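Local coordinates for 5-cytosine DNA methyltransferase (Entamoeba histolytica, PDB 3QV2), which probably transfers a methyl group from S-adenosylmethionine to carbon 5 of cytosine in DNA or tRNA, at residues 46-51 with 59-64; 67-72 with 117-122; 78-83 with 113-118; 106-111 with 141-146. All coordinates share one frame; numbering follows the deposited sequence.

Contact 1 of 4, residues 46-51 with 59-64; sequences IANKIY and VQVKNL. With SAH (S-adenosyl-L-homocysteine), chain B; SO4 (sulfate ion), chain C.
The hydroxyl of Tyr51 is gripped by two side chains, Glu15 and Arg24, while its ring meets Val59 across the contact. Glu15 and Arg24 fix the far end of the ring. The near end meets a methyl obliquely, with Tyr51 CD2 3.7 Å from Val59 CG2. The ring reaches this place because CG lies anti to the backbone N, chi1 -170°. Val59 puts its two methyls to different uses. CG2 meets the tyrosine, and CG1 lies 3.3 Å from Asn48 OD1. The side chains of Asn48 and Val59 cross at about a right angle, so the amide of Asn48 lies across the valine branch. Asn48 ND2 touches Val61 CG1 at 3.8 Å, but its hydrogen bond goes to the backbone oxygen of Asp42, which also binds the cofactor product. This bond ties helix 45-55 to Asp42, just after strand 36-41, and the valine packing joins the helix to the loop that follows it. The same loop pairs through the backbone of Gln60 with Pro40 and Asp42, and then runs into the adenine site. Asn63 OD1 accepts from SAH N6 at 2.9 Å, with an angle of 147° at the hydrogen, and also takes the N-H of Asp65. Leu64 N donates to SAH N1 at 3.3 Å in a straighter bond, 167°. Lys62 NZ holds a sulfate, probably from the crystallisation liquor. The two segments meet through van der Waals packing without a hydrogen bond, whereas the loop reads adenine through one donor and one acceptor, matching its ring nitrogen and amino group.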
# COMPACT_ATOMS: atom_id res chain seq x y z
N ILE A 46 16.57 0.49 -2.69
CA ILE A 46 15.92 -0.41 -3.64
C ILE A 46 14.56 0.13 -4.05
O ILE A 46 14.23 0.17 -5.24
CB ILE A 46 15.77 -1.84 -3.06
CG1 ILE A 46 17.09 -2.60 -3.14
CG2 ILE A 46 14.69 -2.61 -3.81
CD1 ILE A 46 18.21 -1.98 -2.33
N ALA A 47 13.77 0.55 -3.07
CA ALA A 47 12.45 1.11 -3.33
C ALA A 47 12.56 2.32 -4.25
O ALA A 47 11.81 2.45 -5.22
CB ALA A 47 11.77 1.49 -2.03
N ASN A 48 13.50 3.21 -3.95
CA ASN A 48 13.71 4.41 -4.75
C ASN A 48 14.06 4.08 -6.20
O ASN A 48 13.57 4.74 -7.12
CB ASN A 48 14.81 5.28 -4.14
CG ASN A 48 14.48 5.73 -2.73
OD1 ASN A 48 13.32 5.72 -2.32
ND2 ASN A 48 15.50 6.14 -1.99
N LYS A 49 14.91 3.08 -6.40
CA LYS A 49 15.31 2.68 -7.74
C LYS A 49 14.10 2.31 -8.60
O LYS A 49 14.05 2.64 -9.78
CB LYS A 49 16.31 1.52 -7.69
CG LYS A 49 17.76 1.98 -7.78
CD LYS A 49 18.64 1.30 -6.74
CE LYS A 49 18.66 -0.21 -6.93
NZ LYS A 49 19.56 -0.87 -5.94
N ILE A 50 13.13 1.63 -7.99
CA ILE A 50 11.90 1.29 -8.68
C ILE A 50 11.09 2.55 -8.97
O ILE A 50 10.58 2.73 -10.08
CB ILE A 50 11.04 0.31 -7.86
CG1 ILE A 50 11.79 -1.02 -7.66
CG2 ILE A 50 9.70 0.09 -8.54
CD1 ILE A 50 10.99 -2.05 -6.90
N TYR A 51 10.98 3.42 -7.98
CA TYR A 51 10.25 4.67 -8.13
C TYR A 51 10.83 5.50 -9.28
O TYR A 51 10.11 5.90 -10.19
CB TYR A 51 10.30 5.48 -6.83
CG TYR A 51 9.38 6.68 -6.83
CD1 TYR A 51 8.15 6.63 -6.17
CD2 TYR A 51 9.72 7.85 -7.48
CE1 TYR A 51 7.30 7.72 -6.16
CE2 TYR A 51 8.88 8.95 -7.48
CZ TYR A 51 7.67 8.88 -6.82
OH TYR A 51 6.82 9.96 -6.81
N VAL A 59 14.29 10.47 -5.88
CA VAL A 59 13.71 10.41 -4.54
C VAL A 59 14.61 11.08 -3.52
O VAL A 59 15.81 10.80 -3.46
CB VAL A 59 13.46 8.95 -4.10
CG1 VAL A 59 12.85 8.92 -2.71
CG2 VAL A 59 12.56 8.24 -5.10
N GLN A 60 14.03 11.96 -2.70
CA GLN A 60 14.78 12.63 -1.65
C GLN A 60 15.06 11.67 -0.49
O GLN A 60 14.13 11.12 0.10
CB GLN A 60 14.00 13.85 -1.14
CG GLN A 60 13.65 14.86 -2.21
CD GLN A 60 14.88 15.52 -2.81
OE1 GLN A 60 15.08 15.49 -4.02
NE2 GLN A 60 15.69 16.13 -1.96
N VAL A 61 16.33 11.48 -0.18
CA VAL A 61 16.74 10.51 0.84
C VAL A 61 16.96 11.15 2.21
O VAL A 61 17.46 10.50 3.12
CB VAL A 61 18.02 9.76 0.42
CG1 VAL A 61 17.77 8.96 -0.84
CG2 VAL A 61 19.17 10.73 0.22
N LYS A 62 16.58 12.42 2.34
CA LYS A 62 16.68 13.10 3.62
C LYS A 62 15.82 12.38 4.66
O LYS A 62 14.62 12.19 4.46
CB LYS A 62 16.23 14.56 3.49
CG LYS A 62 16.34 15.37 4.77
CD LYS A 62 17.77 15.42 5.26
CE LYS A 62 17.89 16.23 6.55
NZ LYS A 62 19.30 16.38 7.00
N ASN A 63 16.45 11.97 5.76
CA ASN A 63 15.75 11.20 6.79
C ASN A 63 14.60 11.99 7.41
O ASN A 63 14.78 13.12 7.86
CB ASN A 63 16.72 10.74 7.88
CG ASN A 63 16.19 9.55 8.66
OD1 ASN A 63 15.26 9.67 9.45
ND2 ASN A 63 16.80 8.39 8.43
N LEU A 64 13.41 11.38 7.42
CA LEU A 64 12.21 12.06 7.89
C LEU A 64 12.16 12.20 9.41
O LEU A 64 11.26 12.85 9.95
CB LEU A 64 10.95 11.33 7.39
CG LEU A 64 10.45 11.70 6.00
CD1 LEU A 64 11.60 11.91 5.03
CD2 LEU A 64 9.49 10.64 5.46
N SAH B . 3.32 3.14 0.26
CA SAH B . 4.61 2.89 -0.35
CB SAH B . 5.53 2.16 0.62
CG SAH B . 5.35 2.37 2.10
SD SAH B . 6.41 1.42 3.21
C SAH B . 4.41 2.10 -1.62
O SAH B . 5.32 1.33 -2.03
OXT SAH B . 3.31 2.20 -2.27
C5' SAH B . 7.26 2.53 4.30
C4' SAH B . 8.45 3.26 3.78
O4' SAH B . 8.79 4.24 4.68
C3' SAH B . 9.58 2.33 3.68
O3' SAH B . 9.91 2.13 2.35
C2' SAH B . 10.69 2.95 4.37
O2' SAH B . 11.81 2.94 3.57
C1' SAH B . 10.25 4.32 4.63
N9 SAH B . 10.87 4.86 5.81
C8 SAH B . 11.01 4.35 7.04
N7 SAH B . 11.66 5.25 7.78
C5 SAH B . 11.94 6.33 7.01
C6 SAH B . 12.59 7.54 7.25
N6 SAH B . 13.14 7.84 8.55
N1 SAH B . 12.70 8.42 6.24
C2 SAH B . 12.21 8.16 5.02
N3 SAH B . 11.58 7.01 4.77
C4 SAH B . 11.43 6.09 5.73
S SO4 C . 19.66 20.00 7.91
O1 SO4 C . 20.34 18.77 8.31
O2 SO4 C . 18.39 20.09 8.63
O3 SO4 C . 20.50 21.15 8.25
O4 SO4 C . 19.42 19.98 6.47

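Contact 2 of 4, residues 67-72 with 117-122; sequences ISIKQI and PYLINK
Ile69 reaches the loop 117-122 with two different branches. Its CG2 meets Leu119 CD2 at 3.8 Å, and its CD1 meets Tyr118 CB at 4.0 Å. The split follows from the torsions: CG2 is anti to the backbone N, while CG1 is anti to the carbonyl carbon, chi1 -50°, and carries CD1 to Tyr118 CB. The inner side of the contact is at Leu119. There Ile69 CG2 and the buried Ile72 converge on one methyl, though the Ile72 approach is long, its CG2 4.4 Å from Leu119 CD2. Ile72 also rests on Leu111 and Ile115 of helix 106-115. The Tyr118 side is more open. Tyr118 is exposed and meets Ile69 through its CB, while the phenol leads away from the helix. Pro117 CB lies over one face of that ring, offset toward the rim. The start of helix 69-74 is held separately. Ser68 is its N-cap, and its OG accepts from Gln71 N at 3.3 Å with an angle of 162° at the hydrogen. One polar tie flanks the apolar patch, from the backbone N of Ile120 to Glu73. The contact itself is purely apolar, so the fit of branched aliphatic side chains carries it, and polar bonds beside it set the positions of the helix start and the loop.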
# COMPACT_ATOMS: atom_id res chain seq x y z
N ILE A 67 14.14 15.91 9.36
CA ILE A 67 14.00 16.89 8.28
C ILE A 67 13.44 18.22 8.81
O ILE A 67 12.48 18.24 9.58
CB ILE A 67 13.14 16.37 7.12
CG1 ILE A 67 13.19 17.34 5.94
CG2 ILE A 67 11.71 16.13 7.58
CD1 ILE A 67 12.52 16.83 4.68
N SER A 68 14.05 19.32 8.39
CA SER A 68 13.69 20.64 8.90
C SER A 68 12.40 21.17 8.28
O SER A 68 12.02 20.75 7.18
CB SER A 68 14.82 21.64 8.67
OG SER A 68 14.97 21.94 7.29
N ILE A 69 11.74 22.08 8.98
CA ILE A 69 10.54 22.72 8.46
C ILE A 69 10.88 23.47 7.18
O ILE A 69 10.16 23.38 6.19
CB ILE A 69 9.96 23.73 9.48
CG1 ILE A 69 9.82 23.08 10.86
CG2 ILE A 69 8.63 24.27 8.98
CD1 ILE A 69 9.35 24.04 11.93
N LYS A 70 11.99 24.20 7.21
CA LYS A 70 12.43 25.01 6.09
C LYS A 70 12.50 24.21 4.79
O LYS A 70 12.00 24.65 3.75
CB LYS A 70 13.80 25.62 6.39
CG LYS A 70 14.34 26.54 5.30
CD LYS A 70 14.06 28.00 5.61
CE LYS A 70 14.81 28.91 4.65
NZ LYS A 70 14.72 30.34 5.06
N GLN A 71 13.13 23.04 4.84
CA GLN A 71 13.27 22.21 3.66
C GLN A 71 11.92 21.76 3.13
O GLN A 71 11.68 21.76 1.92
CB GLN A 71 14.16 21.00 3.94
CG GLN A 71 14.33 20.07 2.75
CD GLN A 71 15.35 18.97 3.00
OE1 GLN A 71 15.47 18.03 2.21
NE2 GLN A 71 16.08 19.08 4.10
N ILE A 72 11.03 21.38 4.04
CA ILE A 72 9.68 20.97 3.65
C ILE A 72 8.90 22.12 3.02
O ILE A 72 8.24 21.95 2.00
CB ILE A 72 8.90 20.41 4.85
CG1 ILE A 72 9.34 18.98 5.16
CG2 ILE A 72 7.40 20.45 4.57
CD1 ILE A 72 8.71 18.40 6.40
N PRO A 117 2.28 22.02 12.57
CA PRO A 117 1.73 23.14 13.35
C PRO A 117 2.45 24.47 13.12
O PRO A 117 1.97 25.49 13.61
CB PRO A 117 1.96 22.69 14.80
CG PRO A 117 2.16 21.21 14.73
CD PRO A 117 2.86 20.98 13.43
N TYR A 118 3.56 24.46 12.39
CA TYR A 118 4.36 25.67 12.23
C TYR A 118 4.44 26.18 10.79
O TYR A 118 4.97 27.26 10.54
CB TYR A 118 5.76 25.47 12.82
CG TYR A 118 5.73 25.13 14.30
CD1 TYR A 118 5.57 26.11 15.26
CD2 TYR A 118 5.87 23.81 14.72
CE1 TYR A 118 5.54 25.80 16.61
CE2 TYR A 118 5.85 23.49 16.07
CZ TYR A 118 5.68 24.49 17.00
OH TYR A 118 5.66 24.18 18.34
N LEU A 119 3.93 25.40 9.85
CA LEU A 119 3.90 25.81 8.45
C LEU A 119 3.05 27.06 8.27
O LEU A 119 2.00 27.20 8.90
CB LEU A 119 3.35 24.70 7.56
CG LEU A 119 4.17 23.41 7.47
CD1 LEU A 119 3.41 22.35 6.68
CD2 LEU A 119 5.52 23.68 6.84
N ILE A 120 3.51 27.97 7.42
CA ILE A 120 2.70 29.13 7.05
C ILE A 120 1.46 28.65 6.33
O ILE A 120 0.35 29.11 6.58
CB ILE A 120 3.47 30.09 6.13
CG1 ILE A 120 4.66 30.71 6.86
CG2 ILE A 120 2.55 31.19 5.61
CD1 ILE A 120 4.27 31.54 8.06
N ASN A 121 1.65 27.69 5.43
CA ASN A 121 0.55 27.09 4.69
C ASN A 121 0.45 25.59 4.94
O ASN A 121 1.16 24.80 4.32
CB ASN A 121 0.71 27.36 3.19
CG ASN A 121 0.69 28.84 2.85
OD1 ASN A 121 1.63 29.37 2.27
ND2 ASN A 121 -0.39 29.51 3.23
N LYS A 122 -0.44 25.20 5.85
CA LYS A 122 -0.69 23.79 6.10
C LYS A 122 -1.24 23.15 4.84
O LYS A 122 -1.99 23.78 4.10
CB LYS A 122 -1.70 23.63 7.25
CG LYS A 122 -1.16 24.02 8.61
CD LYS A 122 -2.18 23.80 9.71
CE LYS A 122 -3.34 24.78 9.61
NZ LYS A 122 -2.92 26.17 9.91

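Contact 3 of 4, residues 78-83 with 113-118; sequences NTWFMS and RDILPY. With SAH (S-adenosyl-L-homocysteine), chain B; SO4 (sulfate ion), chain D.
Apolar packing comes first, and Trp80 carries it. The six-membered end of its indole reaches Ile115 and Leu116 of segment 113-118. Ile115 CG2 comes in at the ring edge, near its plane, 4.1 Å from Trp80 CZ2. Leu116 approaches with two atoms, CB 4.0 Å from Trp80 CH2 and CD1 4.1 Å from Trp80 CZ3. The ring points this way with CG anti to the carbonyl carbon, chi1 -78°. Aromatic contact adds to this, for Trp80 also meets Phe16 edge-to-face. The polar bonds lie at the two ends of segment 78-83, away from the indole. At one end Thr79 OG1 donates to Asn78 OD1 at 3.0 Å, from above the carbonyl plane. Asn78 ND2 donates to O2 of a sulfate, probably from the crystallisation liquor, at 2.8 Å, nearly straight at 165°. The Asn78 amide also bonds to Asn12 N and Gln10 O. At the other end the amino N of SAH donates to Ser83 OG at 2.6 Å, so the strand leads directly into the cofactor pocket. In the fold, strand 79-82 is central in the mixed sheet, between strands 11-16 and 125-130. Trp80 bridges from that sheet to segment 113-118, and Leu116 goes on to touch Ile126 of the next strand.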
# COMPACT_ATOMS: atom_id res chain seq x y z
N ASN A 78 1.05 21.63 -1.27
CA ASN A 78 -0.21 21.82 -0.56
C ASN A 78 -0.91 20.51 -0.23
O ASN A 78 -2.09 20.49 0.12
CB ASN A 78 -1.15 22.72 -1.38
CG ASN A 78 -1.44 22.15 -2.76
OD1 ASN A 78 -1.20 20.97 -3.02
ND2 ASN A 78 -1.97 22.99 -3.64
N THR A 79 -0.17 19.41 -0.33
CA THR A 79 -0.75 18.09 -0.09
C THR A 79 0.27 17.12 0.51
O THR A 79 1.44 17.10 0.12
CB THR A 79 -1.31 17.49 -1.39
OG1 THR A 79 -2.27 18.39 -1.96
CG2 THR A 79 -1.98 16.16 -1.11
N TRP A 80 -0.20 16.31 1.46
CA TRP A 80 0.63 15.28 2.07
C TRP A 80 0.07 13.89 1.82
O TRP A 80 -1.04 13.58 2.24
CB TRP A 80 0.73 15.51 3.58
CG TRP A 80 1.69 16.58 4.00
CD1 TRP A 80 2.26 17.53 3.21
CD2 TRP A 80 2.18 16.81 5.32
NE1 TRP A 80 3.08 18.34 3.95
CE2 TRP A 80 3.05 17.92 5.26
CE3 TRP A 80 1.98 16.18 6.56
CZ2 TRP A 80 3.71 18.42 6.38
CZ3 TRP A 80 2.64 16.68 7.67
CH2 TRP A 80 3.50 17.78 7.57
N PHE A 81 0.84 13.06 1.11
CA PHE A 81 0.52 11.65 0.98
C PHE A 81 1.53 10.85 1.78
O PHE A 81 2.73 11.14 1.73
CB PHE A 81 0.56 11.20 -0.48
CG PHE A 81 -0.60 11.69 -1.30
CD1 PHE A 81 -1.64 12.38 -0.71
CD2 PHE A 81 -0.66 11.45 -2.66
CE1 PHE A 81 -2.72 12.82 -1.45
CE2 PHE A 81 -1.73 11.89 -3.42
CZ PHE A 81 -2.76 12.57 -2.81
N MET A 82 1.07 9.86 2.53
CA MET A 82 1.97 9.08 3.36
C MET A 82 1.40 7.74 3.83
O MET A 82 0.22 7.63 4.17
CB MET A 82 2.40 9.89 4.58
CG MET A 82 1.29 10.13 5.59
SD MET A 82 1.88 10.93 7.09
CE MET A 82 2.60 12.42 6.42
N SER A 83 2.26 6.73 3.84
CA SER A 83 1.96 5.46 4.48
C SER A 83 3.14 5.08 5.36
O SER A 83 4.05 4.37 4.93
CB SER A 83 1.68 4.38 3.44
OG SER A 83 2.74 4.27 2.52
N ARG A 113 4.24 16.64 14.88
CA ARG A 113 4.62 17.41 16.06
C ARG A 113 5.41 18.66 15.69
O ARG A 113 5.10 19.76 16.15
CB ARG A 113 5.49 16.56 17.00
CG ARG A 113 4.75 15.48 17.78
CD ARG A 113 5.74 14.66 18.58
NE ARG A 113 5.10 13.68 19.45
CZ ARG A 113 5.75 12.73 20.11
NH1 ARG A 113 7.07 12.64 20.00
NH2 ARG A 113 5.09 11.88 20.88
N ASP A 114 6.43 18.48 14.85
CA ASP A 114 7.43 19.51 14.64
C ASP A 114 7.25 20.34 13.37
O ASP A 114 7.76 21.45 13.27
CB ASP A 114 8.83 18.89 14.67
CG ASP A 114 9.07 18.06 15.91
OD1 ASP A 114 8.52 18.41 16.98
OD2 ASP A 114 9.81 17.06 15.82
N ILE A 115 6.52 19.80 12.39
CA ILE A 115 6.38 20.47 11.11
C ILE A 115 5.02 21.13 10.91
O ILE A 115 4.91 22.35 10.83
CB ILE A 115 6.63 19.51 9.93
CG1 ILE A 115 7.97 18.79 10.11
CG2 ILE A 115 6.59 20.26 8.61
CD1 ILE A 115 9.16 19.72 10.16
N LEU A 116 3.98 20.30 10.83
CA LEU A 116 2.63 20.77 10.48
C LEU A 116 2.15 22.02 11.23
O LEU A 116 1.66 22.96 10.61
CB LEU A 116 1.62 19.63 10.62
CG LEU A 116 0.19 19.88 10.13
CD1 LEU A 116 -0.42 18.60 9.58
CD2 LEU A 116 -0.68 20.46 11.23
N PRO A 117 2.28 22.02 12.57
CA PRO A 117 1.73 23.14 13.35
C PRO A 117 2.45 24.47 13.12
O PRO A 117 1.97 25.49 13.61
CB PRO A 117 1.96 22.69 14.80
CG PRO A 117 2.16 21.21 14.73
CD PRO A 117 2.86 20.98 13.43
N TYR A 118 3.56 24.46 12.39
CA TYR A 118 4.36 25.67 12.23
C TYR A 118 4.44 26.18 10.79
O TYR A 118 4.97 27.26 10.54
CB TYR A 118 5.76 25.47 12.82
CG TYR A 118 5.73 25.13 14.30
CD1 TYR A 118 5.57 26.11 15.26
CD2 TYR A 118 5.87 23.81 14.72
CE1 TYR A 118 5.54 25.80 16.61
CE2 TYR A 118 5.85 23.49 16.07
CZ TYR A 118 5.68 24.49 17.00
OH TYR A 118 5.66 24.18 18.34
N SAH B . 3.32 3.14 0.26
CA SAH B . 4.61 2.89 -0.35
CB SAH B . 5.53 2.16 0.62
CG SAH B . 5.35 2.37 2.10
SD SAH B . 6.41 1.42 3.21
C SAH B . 4.41 2.10 -1.62
O SAH B . 5.32 1.33 -2.03
OXT SAH B . 3.31 2.20 -2.27
C5' SAH B . 7.26 2.53 4.30
C4' SAH B . 8.45 3.26 3.78
O4' SAH B . 8.79 4.24 4.68
C3' SAH B . 9.58 2.33 3.68
O3' SAH B . 9.91 2.13 2.35
C2' SAH B . 10.69 2.95 4.37
O2' SAH B . 11.81 2.94 3.57
C1' SAH B . 10.25 4.32 4.63
N9 SAH B . 10.87 4.86 5.81
C8 SAH B . 11.01 4.35 7.04
N7 SAH B . 11.66 5.25 7.78
C5 SAH B . 11.94 6.33 7.01
C6 SAH B . 12.59 7.54 7.25
N6 SAH B . 13.14 7.84 8.55
N1 SAH B . 12.70 8.42 6.24
C2 SAH B . 12.21 8.16 5.02
N3 SAH B . 11.58 7.01 4.77
C4 SAH B . 11.43 6.09 5.73
S SO4 D . -1.81 26.49 -2.97
O1 SO4 D . -0.52 25.91 -2.62
O2 SO4 D . -2.88 25.53 -2.74
O3 SO4 D . -2.03 27.68 -2.14
O4 SO4 D . -1.80 26.87 -4.38

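Contact 4 of 4, residues 106-111 with 141-146; sequences KSVLHL and KEIYNI
Two helices of the Rossmann-like methyltransferase core, 106-115 and 138-149, pack side by side here. Their backbones come nearest, within these segments, at Leu109 and Ile143, whose CA atoms are 7.3 Å apart. Val108 CG2 meets Ile143 CD1 at 3.8 Å. The two side chains cross at about a right angle, and one methyl of the valine meets the end of the isoleucine chain. Ile143 spans the gap because its chain is extended beyond CB, with chi2 177°. Val108 offers CG2, the methyl that lies anti to its backbone N. Beside it, Leu109 CD2 lies 4.1 Å from Glu142 OE1. This is van der Waals contact only, and the side chains again cross at about a right angle. The carboxylate of Glu142 finds its charge partner outside the two segments, in Arg113, further along the first helix, where OE2 forms a salt bridge with NE. The leucine methyl thus touches a carboxylate whose charge is met by another residue. The interface therefore grades from a buried apolar part, at Val108 and Ile143, to a charged part at the partly exposed Glu142. Val139 of the second helix extends the apolar part by touching both Val108 and Leu109. Other sides of helix 106-115 have other neighbours. Ser107 touches SAH and Asp65, and His110 bonds to the backbone oxygen of Ile67. Helix 106-115 thus stands between the loop before helix 69-74 and helix 138-149, and packs on Trp80 and Met82 of strand 79-82 through Leu111.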
# COMPACT_ATOMS: atom_id res chain seq x y z
N LYS A 106 9.21 7.45 14.81
CA LYS A 106 9.82 8.75 15.05
C LYS A 106 9.60 9.72 13.89
O LYS A 106 9.40 10.92 14.10
CB LYS A 106 11.32 8.59 15.32
CG LYS A 106 12.01 9.85 15.82
CD LYS A 106 13.43 9.56 16.27
CE LYS A 106 14.10 10.79 16.85
NZ LYS A 106 14.24 11.88 15.84
N SER A 107 9.64 9.21 12.67
CA SER A 107 9.49 10.05 11.48
C SER A 107 8.09 10.64 11.34
O SER A 107 7.94 11.82 11.04
CB SER A 107 9.87 9.27 10.22
OG SER A 107 9.21 8.02 10.17
N VAL A 108 7.06 9.82 11.57
CA VAL A 108 5.68 10.27 11.41
C VAL A 108 5.26 11.20 12.55
O VAL A 108 4.45 12.11 12.35
CB VAL A 108 4.70 9.09 11.29
CG1 VAL A 108 4.56 8.37 12.62
CG2 VAL A 108 3.34 9.58 10.80
N LEU A 109 5.80 10.97 13.74
CA LEU A 109 5.54 11.85 14.87
C LEU A 109 6.21 13.21 14.63
O LEU A 109 5.65 14.25 14.95
CB LEU A 109 6.05 11.24 16.17
CG LEU A 109 5.26 10.06 16.73
CD1 LEU A 109 5.99 9.43 17.91
CD2 LEU A 109 3.86 10.50 17.14
N HIS A 110 7.40 13.16 14.06
CA HIS A 110 8.15 14.37 13.74
C HIS A 110 7.36 15.28 12.81
O HIS A 110 7.26 16.49 13.04
CB HIS A 110 9.49 14.00 13.10
CG HIS A 110 10.27 15.18 12.60
ND1 HIS A 110 10.65 16.22 13.42
CD2 HIS A 110 10.74 15.48 11.36
CE1 HIS A 110 11.31 17.12 12.71
NE2 HIS A 110 11.38 16.69 11.46
N LEU A 111 6.81 14.70 11.75
CA LEU A 111 6.07 15.47 10.75
C LEU A 111 4.89 16.23 11.35
O LEU A 111 4.63 17.37 10.97
CB LEU A 111 5.59 14.56 9.62
CG LEU A 111 6.68 13.88 8.79
CD1 LEU A 111 6.07 13.02 7.69
CD2 LEU A 111 7.62 14.92 8.20
N LYS A 141 -3.43 8.49 17.88
CA LYS A 141 -4.23 9.24 18.84
C LYS A 141 -3.70 10.66 18.95
O LYS A 141 -4.46 11.62 18.99
CB LYS A 141 -4.21 8.56 20.21
CG LYS A 141 -4.92 9.36 21.29
CD LYS A 141 -4.76 8.71 22.66
CE LYS A 141 -5.34 9.59 23.76
NZ LYS A 141 -6.81 9.79 23.61
N GLU A 142 -2.38 10.78 19.00
CA GLU A 142 -1.72 12.07 19.09
C GLU A 142 -1.81 12.83 17.77
O GLU A 142 -2.09 14.03 17.75
CB GLU A 142 -0.26 11.90 19.51
CG GLU A 142 0.48 13.20 19.77
CD GLU A 142 1.89 12.97 20.29
OE1 GLU A 142 2.22 11.80 20.61
OE2 GLU A 142 2.66 13.94 20.38
N ILE A 143 -1.58 12.13 16.67
CA ILE A 143 -1.69 12.73 15.34
C ILE A 143 -3.10 13.28 15.11
O ILE A 143 -3.27 14.36 14.55
CB ILE A 143 -1.34 11.72 14.23
CG1 ILE A 143 0.16 11.41 14.24
CG2 ILE A 143 -1.75 12.26 12.87
CD1 ILE A 143 0.58 10.38 13.23
N TYR A 144 -4.10 12.53 15.56
CA TYR A 144 -5.49 12.95 15.45
C TYR A 144 -5.72 14.25 16.20
O TYR A 144 -6.30 15.20 15.66
CB TYR A 144 -6.43 11.86 15.97
CG TYR A 144 -7.90 12.19 15.83
CD1 TYR A 144 -8.60 11.84 14.69
CD2 TYR A 144 -8.58 12.85 16.84
CE1 TYR A 144 -9.95 12.14 14.55
CE2 TYR A 144 -9.93 13.16 16.72
CZ TYR A 144 -10.60 12.79 15.57
OH TYR A 144 -11.94 13.09 15.44
N ASN A 145 -5.26 14.30 17.45
CA ASN A 145 -5.37 15.51 18.26
C ASN A 145 -4.69 16.71 17.60
O ASN A 145 -5.25 17.80 17.55
CB ASN A 145 -4.79 15.28 19.66
CG ASN A 145 -5.69 14.40 20.52
OD1 ASN A 145 -6.91 14.47 20.44
ND2 ASN A 145 -5.07 13.57 21.35
N ILE A 146 -3.48 16.49 17.10
CA ILE A 146 -2.74 17.56 16.43
C ILE A 146 -3.52 18.09 15.23
O ILE A 146 -3.69 19.30 15.08
CB ILE A 146 -1.35 17.08 15.96
CG1 ILE A 146 -0.45 16.77 17.16
CG2 ILE A 146 -0.70 18.12 15.07
CD1 ILE A 146 0.92 16.27 16.78

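Overall arrangement
From the N terminus, contact 1 closes first, a short loop between helix 45-55 and the adenine-binding segment. Contact 2 then opens at 67-72 and contact 3 at 78-83. Contact 4 opens at 106-111, before contact 3 closes at 113-118 and contact 2 at 117-122. These last two share Pro117 and Tyr118. Contact 4 closes last, at 141-146, so it crosses both. Helix 106-115 joins contacts 3 and 4, which the Arg113 and Glu142 salt bridge also links. Contacts 1 and 3 do not touch, but both reach SAH. Together they tie helices 45-55, 69-74, 106-115 and 138-149 to strand 79-82 and the cofactor pocket.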